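Local coordinates for protein N-acetylgalactosaminyltransferase 7 (Homo sapiens, PDB 6IWR) that belongs to the N-acetylgalactosaminyltransferase family, joins a GT-A-type glycosyltransferase domain to a ricin-type beta-trefoil lectin domain, and holds a manganese ion, at residues Ile486-Lys491 / Gly495-Gly500; Gln524-Gly529 / Val535-Cys540. All coordinates share one frame; numbering follows the deposited sequence.

Contact 1: Ile486-Lys491 / Gly495-Gly500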
loop_
_atom_site.group_PDB
_atom_site.type_symbol
_atom_site.label_atom_id
_atom_site.label_comp_id
_atom_site.label_asym_id
_atom_site.label_seq_id
_atom_site.Cartn_x
_atom_site.Cartn_y
_atom_site.Cartn_z
ATOM N N ILE A 486 -15.596 -9.744 -12.397
ATOM C CA ILE A 486 -14.667 -8.639 -12.520
ATOM C C ILE A 486 -14.275 -8.258 -11.112
ATOM O O ILE A 486 -15.103 -8.289 -10.190
ATOM C CB ILE A 486 -15.274 -7.456 -13.294
ATOM C CG1 ILE A 486 -15.688 -7.910 -14.713
ATOM C CG2 ILE A 486 -14.268 -6.306 -13.341
ATOM C CD1 ILE A 486 -16.250 -6.829 -15.629
ATOM N N ASP A 487 -12.993 -7.973 -10.910
ATOM C CA ASP A 487 -12.630 -7.546 -9.577
ATOM C C ASP A 487 -11.392 -6.668 -9.610
ATOM O O ASP A 487 -10.515 -6.790 -10.474
ATOM C CB ASP A 487 -12.559 -8.770 -8.649
ATOM C CG ASP A 487 -11.224 -8.990 -7.986
ATOM O OD1 ASP A 487 -10.737 -8.173 -7.170
ATOM O OD2 ASP A 487 -10.720 -10.086 -8.223
ATOM N N SER A 488 -11.406 -5.707 -8.699
ATOM C CA SER A 488 -10.536 -4.552 -8.787
ATOM C C SER A 488 -9.097 -4.898 -8.451
ATOM O O SER A 488 -8.178 -4.181 -8.855
ATOM C CB SER A 488 -11.062 -3.491 -7.824
ATOM O OG SER A 488 -10.581 -2.216 -8.174
ATOM N N MET A 489 -8.879 -5.984 -7.704
ATOM C CA MET A 489 -7.621 -6.196 -6.991
ATOM C C MET A 489 -7.300 -5.016 -6.084
ATOM O O MET A 489 -6.138 -4.774 -5.760
ATOM C CB MET A 489 -6.457 -6.439 -7.957
ATOM C CG MET A 489 -6.697 -7.541 -8.947
ATOM S SD MET A 489 -7.339 -8.983 -8.121
ATOM C CE MET A 489 -7.334 -10.112 -9.510
ATOM N N GLY A 490 -8.310 -4.251 -5.687
ATOM C CA GLY A 490 -8.057 -3.039 -4.943
ATOM C C GLY A 490 -7.343 -1.958 -5.717
ATOM O O GLY A 490 -7.085 -0.892 -5.153
ATOM N N LYS A 491 -7.018 -2.193 -6.989
ATOM C CA LYS A 491 -6.313 -1.198 -7.792
ATOM C C LYS A 491 -7.070 0.122 -7.802
ATOM O O LYS A 491 -8.302 0.156 -7.789
ATOM C CB LYS A 491 -6.144 -1.682 -9.228
ATOM C CG LYS A 491 -4.753 -2.143 -9.606
ATOM C CD LYS A 491 -4.656 -3.655 -9.604
ATOM C CE LYS A 491 -4.638 -4.241 -11.009
ATOM N NZ LYS A 491 -3.316 -4.088 -11.655
ATOM N N GLY A 495 -4.878 1.773 -12.315
ATOM C CA GLY A 495 -4.694 0.335 -12.403
ATOM C C GLY A 495 -5.710 -0.309 -13.321
ATOM O O GLY A 495 -6.742 0.266 -13.668
ATOM N N PHE A 496 -5.408 -1.538 -13.730
ATOM C CA PHE A 496 -6.266 -2.280 -14.645
ATOM C C PHE A 496 -7.040 -3.365 -13.912
ATOM O O PHE A 496 -6.463 -4.168 -13.172
ATOM C CB PHE A 496 -5.465 -2.896 -15.782
ATOM C CG PHE A 496 -4.859 -1.890 -16.675
ATOM C CD1 PHE A 496 -5.666 -0.995 -17.356
ATOM C CD2 PHE A 496 -3.484 -1.830 -16.841
ATOM C CE1 PHE A 496 -5.114 -0.046 -18.195
ATOM C CE2 PHE A 496 -2.914 -0.882 -17.679
ATOM C CZ PHE A 496 -3.729 0.014 -18.356
ATOM N N VAL A 497 -8.337 -3.377 -14.135
ATOM C CA VAL A 497 -9.250 -4.316 -13.507
ATOM C C VAL A 497 -9.049 -5.678 -14.146
ATOM O O VAL A 497 -8.722 -5.772 -15.330
ATOM C CB VAL A 497 -10.689 -3.782 -13.663
ATOM C CG1 VAL A 497 -11.536 -4.646 -14.578
ATOM C CG2 VAL A 497 -11.332 -3.538 -12.322
ATOM N N GLU A 498 -9.204 -6.742 -13.360
ATOM C CA GLU A 498 -8.970 -8.104 -13.833
ATOM C C GLU A 498 -10.186 -8.983 -13.572
ATOM O O GLU A 498 -11.210 -8.549 -13.023
ATOM C CB GLU A 498 -7.737 -8.707 -13.161
ATOM C CG GLU A 498 -6.633 -7.699 -12.944
ATOM C CD GLU A 498 -5.426 -8.293 -12.243
ATOM O OE1 GLU A 498 -5.381 -9.534 -12.103
ATOM O OE2 GLU A 498 -4.528 -7.519 -11.833
ATOM N N LEU A 499 -10.055 -10.241 -13.977
ATOM C CA LEU A 499 -11.054 -11.265 -13.710
ATOM C C LEU A 499 -10.553 -12.162 -12.587
ATOM O O LEU A 499 -9.377 -12.526 -12.550
ATOM C CB LEU A 499 -11.334 -12.097 -14.964
ATOM C CG LEU A 499 -12.624 -12.922 -15.012
ATOM C CD1 LEU A 499 -13.781 -12.001 -15.301
ATOM C CD2 LEU A 499 -12.552 -14.066 -16.038
ATOM N N GLY A 500 -11.435 -12.507 -11.660
ATOM C CA GLY A 500 -11.077 -13.469 -10.644
ATOM C C GLY A 500 -12.252 -14.342 -10.271
ATOM O O GLY A 500 -13.392 -14.080 -10.658
#
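I486 and V497 meet through single methyl branches, CG2 of the isoleucine and CG1 of the valine lying 3.4 Å apart, the side chains crossing at about a right angle. The isoleucine's chi1 puts CG2 anti to the backbone nitrogen, beside the carbonyl carbon, where it meets the valine. I486 and L499 share a face; V575 packs on both and on V497, W589 on I486 and L499. The other methyl of V497, CG2, rests 3.8 Å from S488 CA.

Between the two segments, the backbone bonds come from one antiparallel hydrogen-bonded pair. D487 N gives to E498 O at 2.8 Å and E498 N returns to D487 O at 3.2 Å, both nearly straight. Beyond this ladder a type I' turn from S488 to K491, closed by K491 N to S488 O, opens the longer loop of this hairpin in the ricin-type beta-trefoil domain. An Asx turn leads into it: M489 N donates to D487 OD1 at 2.9 Å from above the carboxylate plane.

M489 and K491 gather round E498. Its chain runs extended beyond CG (chi2 178°), and M489 lies over one face of the carboxylate, with CG and CE 3.6 and 3.8 Å from E498 CD. K491, bent at three successive torsions, crosses E498 at about a right angle, NZ 3.6 Å from OE2 in a long salt bridge; the lysine's end is doubtful.

Contact 2: Gln524-Gly529 / Val535-Cys540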
loop_
_atom_site.group_PDB
_atom_site.type_symbol
_atom_site.label_atom_id
_atom_site.label_comp_id
_atom_site.label_asym_id
_atom_site.label_seq_id
_atom_site.Cartn_x
_atom_site.Cartn_y
_atom_site.Cartn_z
ATOM N N GLN A 524 -14.076 5.505 -7.397
ATOM C CA GLN A 524 -13.495 5.351 -8.720
ATOM C C GLN A 524 -14.498 4.982 -9.795
ATOM O O GLN A 524 -15.582 4.520 -9.507
ATOM C CB GLN A 524 -12.366 4.328 -8.697
ATOM C CG GLN A 524 -11.381 4.493 -7.555
ATOM C CD GLN A 524 -10.114 5.191 -7.964
ATOM O OE1 GLN A 524 -9.241 4.610 -8.584
ATOM N NE2 GLN A 524 -10.012 6.443 -7.613
ATOM N N CYS A 525 -14.110 5.208 -11.043
ATOM C CA CYS A 525 -14.863 4.773 -12.214
ATOM C C CYS A 525 -14.006 3.930 -13.151
ATOM O O CYS A 525 -12.782 4.057 -13.197
ATOM C CB CYS A 525 -15.416 5.962 -12.993
ATOM S SG CYS A 525 -16.624 6.761 -12.120
ATOM N N LEU A 526 -14.664 3.029 -13.878
ATOM C CA LEU A 526 -14.011 2.283 -14.939
ATOM C C LEU A 526 -14.117 3.091 -16.222
ATOM O O LEU A 526 -15.137 3.743 -16.476
ATOM C CB LEU A 526 -14.619 0.892 -15.165
ATOM C CG LEU A 526 -15.030 -0.072 -14.049
ATOM C CD1 LEU A 526 -14.368 -1.419 -14.204
ATOM C CD2 LEU A 526 -14.715 0.481 -12.684
ATOM N N THR A 527 -13.049 3.059 -17.015
ATOM C CA THR A 527 -13.020 3.696 -18.322
ATOM C C THR A 527 -12.100 2.884 -19.218
ATOM O O THR A 527 -11.596 1.831 -18.822
ATOM C CB THR A 527 -12.575 5.160 -18.239
ATOM O OG1 THR A 527 -12.310 5.635 -19.561
ATOM C CG2 THR A 527 -11.315 5.287 -17.404
ATOM N N LYS A 528 -11.881 3.378 -20.426
ATOM C CA LYS A 528 -11.096 2.675 -21.430
ATOM C C LYS A 528 -9.660 3.175 -21.369
ATOM O O LYS A 528 -9.412 4.378 -21.502
ATOM C CB LYS A 528 -11.691 2.883 -22.823
ATOM C CG LYS A 528 -10.953 2.152 -23.918
ATOM C CD LYS A 528 -9.939 3.061 -24.583
ATOM C CE LYS A 528 -10.610 3.930 -25.628
ATOM N NZ LYS A 528 -9.910 3.788 -26.934
ATOM N N GLY A 529 -8.723 2.264 -21.151
ATOM C CA GLY A 529 -7.345 2.692 -21.102
ATOM C C GLY A 529 -6.705 2.686 -22.474
ATOM O O GLY A 529 -6.281 1.629 -22.950
ATOM N N VAL A 535 -9.619 -2.256 -19.403
ATOM C CA VAL A 535 -10.483 -1.441 -18.571
ATOM C C VAL A 535 -9.695 -1.025 -17.348
ATOM O O VAL A 535 -9.164 -1.866 -16.613
ATOM C CB VAL A 535 -11.746 -2.213 -18.181
ATOM C CG1 VAL A 535 -12.632 -1.371 -17.291
ATOM C CG2 VAL A 535 -12.448 -2.632 -19.430
ATOM N N MET A 536 -9.634 0.270 -17.130
ATOM C CA MET A 536 -8.836 0.888 -16.098
ATOM C C MET A 536 -9.767 1.450 -15.030
ATOM O O MET A 536 -10.949 1.685 -15.282
ATOM C CB MET A 536 -7.980 1.974 -16.751
ATOM C CG MET A 536 -6.969 2.703 -15.892
ATOM S SD MET A 536 -6.314 4.073 -16.870
ATOM C CE MET A 536 -7.831 4.672 -17.614
ATOM N N ILE A 537 -9.226 1.636 -13.827
ATOM C CA ILE A 537 -9.925 2.227 -12.686
ATOM C C ILE A 537 -9.230 3.541 -12.344
ATOM O O ILE A 537 -8.010 3.554 -12.145
ATOM C CB ILE A 537 -9.889 1.288 -11.471
ATOM C CG1 ILE A 537 -11.160 0.510 -11.319
ATOM C CG2 ILE A 537 -9.818 2.079 -10.190
ATOM C CD1 ILE A 537 -11.512 0.366 -9.851
ATOM N N THR A 538 -9.983 4.642 -12.264
ATOM C CA THR A 538 -9.374 5.917 -11.886
ATOM C C THR A 538 -10.321 6.727 -11.037
ATOM O O THR A 538 -11.490 6.380 -10.865
ATOM C CB THR A 538 -9.008 6.822 -13.067
ATOM O OG1 THR A 538 -9.223 6.141 -14.308
ATOM C CG2 THR A 538 -7.570 7.277 -12.952
ATOM N N HIS A 539 -9.809 7.862 -10.571
ATOM C CA HIS A 539 -10.647 8.803 -9.854
ATOM C C HIS A 539 -11.643 9.468 -10.804
ATOM O O HIS A 539 -11.348 9.754 -11.971
ATOM C CB HIS A 539 -9.809 9.860 -9.142
ATOM C CG HIS A 539 -10.630 10.777 -8.293
ATOM N ND1 HIS A 539 -10.696 12.137 -8.510
ATOM C CD2 HIS A 539 -11.469 10.517 -7.262
ATOM C CE1 HIS A 539 -11.518 12.679 -7.627
ATOM N NE2 HIS A 539 -12.002 11.718 -6.861
ATOM N N CYS A 540 -12.818 9.759 -10.253
ATOM C CA CYS A 540 -14.034 10.020 -10.993
ATOM C C CYS A 540 -14.575 11.391 -10.609
ATOM O O CYS A 540 -14.520 11.766 -9.441
ATOM C CB CYS A 540 -15.050 8.912 -10.682
ATOM S SG CYS A 540 -16.095 8.705 -12.063
#
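L526 sits between V535 and I537 on one face of this strand pair and touches both with different branches. Its CD1 lies 3.5 Å from V535 CG1, while CD2 reaches I537 CG1 at 3.8 Å, so the two methyls divide the leucine between successive inward residues of the partner strand. V575 packs on V535 and L519 on L526, continuing the apolar layer into adjoining strands.

The reverse face carries C525, T527, M536 and T538. T527 and M536 lie side by side pointing the same way, and the bend at the end of the methionine (chi3 43°) brings CE to 3.5 Å from T527 CG2. The threonine's own torsion, with OG1 anti to the backbone nitrogen (chi1 168°), places CG2 against M536, while OG1 hydrogen-bonds to E547 OE1.

Between the faces runs the ladder of a beta hairpin in the ricin-type beta-trefoil domain, its strand directions 144° apart. C525 and T538 form one hydrogen-bonded pair, with C525 N to T538 O at 2.9 Å and T538 N to C525 O at 3.0 Å; T527 and M536 repeat the exchange two residues along. In the non-hydrogen-bonded pair L526 and I537, the CA hydrogens lean instead on the carbonyls of M536 and C525.

Where the strands part, the C525-C540 disulfide ties the open end covalently, its two SG atoms 2.0 Å apart. Farther out, Q524 lays its bent chain against the T538-H539 backbone. The amide carbon CD stands 3.4 Å from T538 O, and NE2 comes near the edge of the exposed H539 ring, while OE1 accepts a hydrogen bond from N493 N.

In the fold
Contacts 1 and 2 follow one another along the chain, the first hairpin closing before the second begins, and their centres lie about 11 Å apart within the beta-trefoil domain. Each belongs to its own antiparallel sheet: contact 1 to the pair of strands 484-487 and 498-501, contact 2 to the edge of the five-stranded sheet ending in 534-539. The two nevertheless join directly. G495 O and I537 N, 2.8 Å apart, and V497 N and V535 O, at 3.0 Å, probably form hydrogen bonds, so the 495-497 run lies along strand 534-539. V575 packs on V497 and V535 alike, consistent with the two hairpins contributing to a common trefoil core.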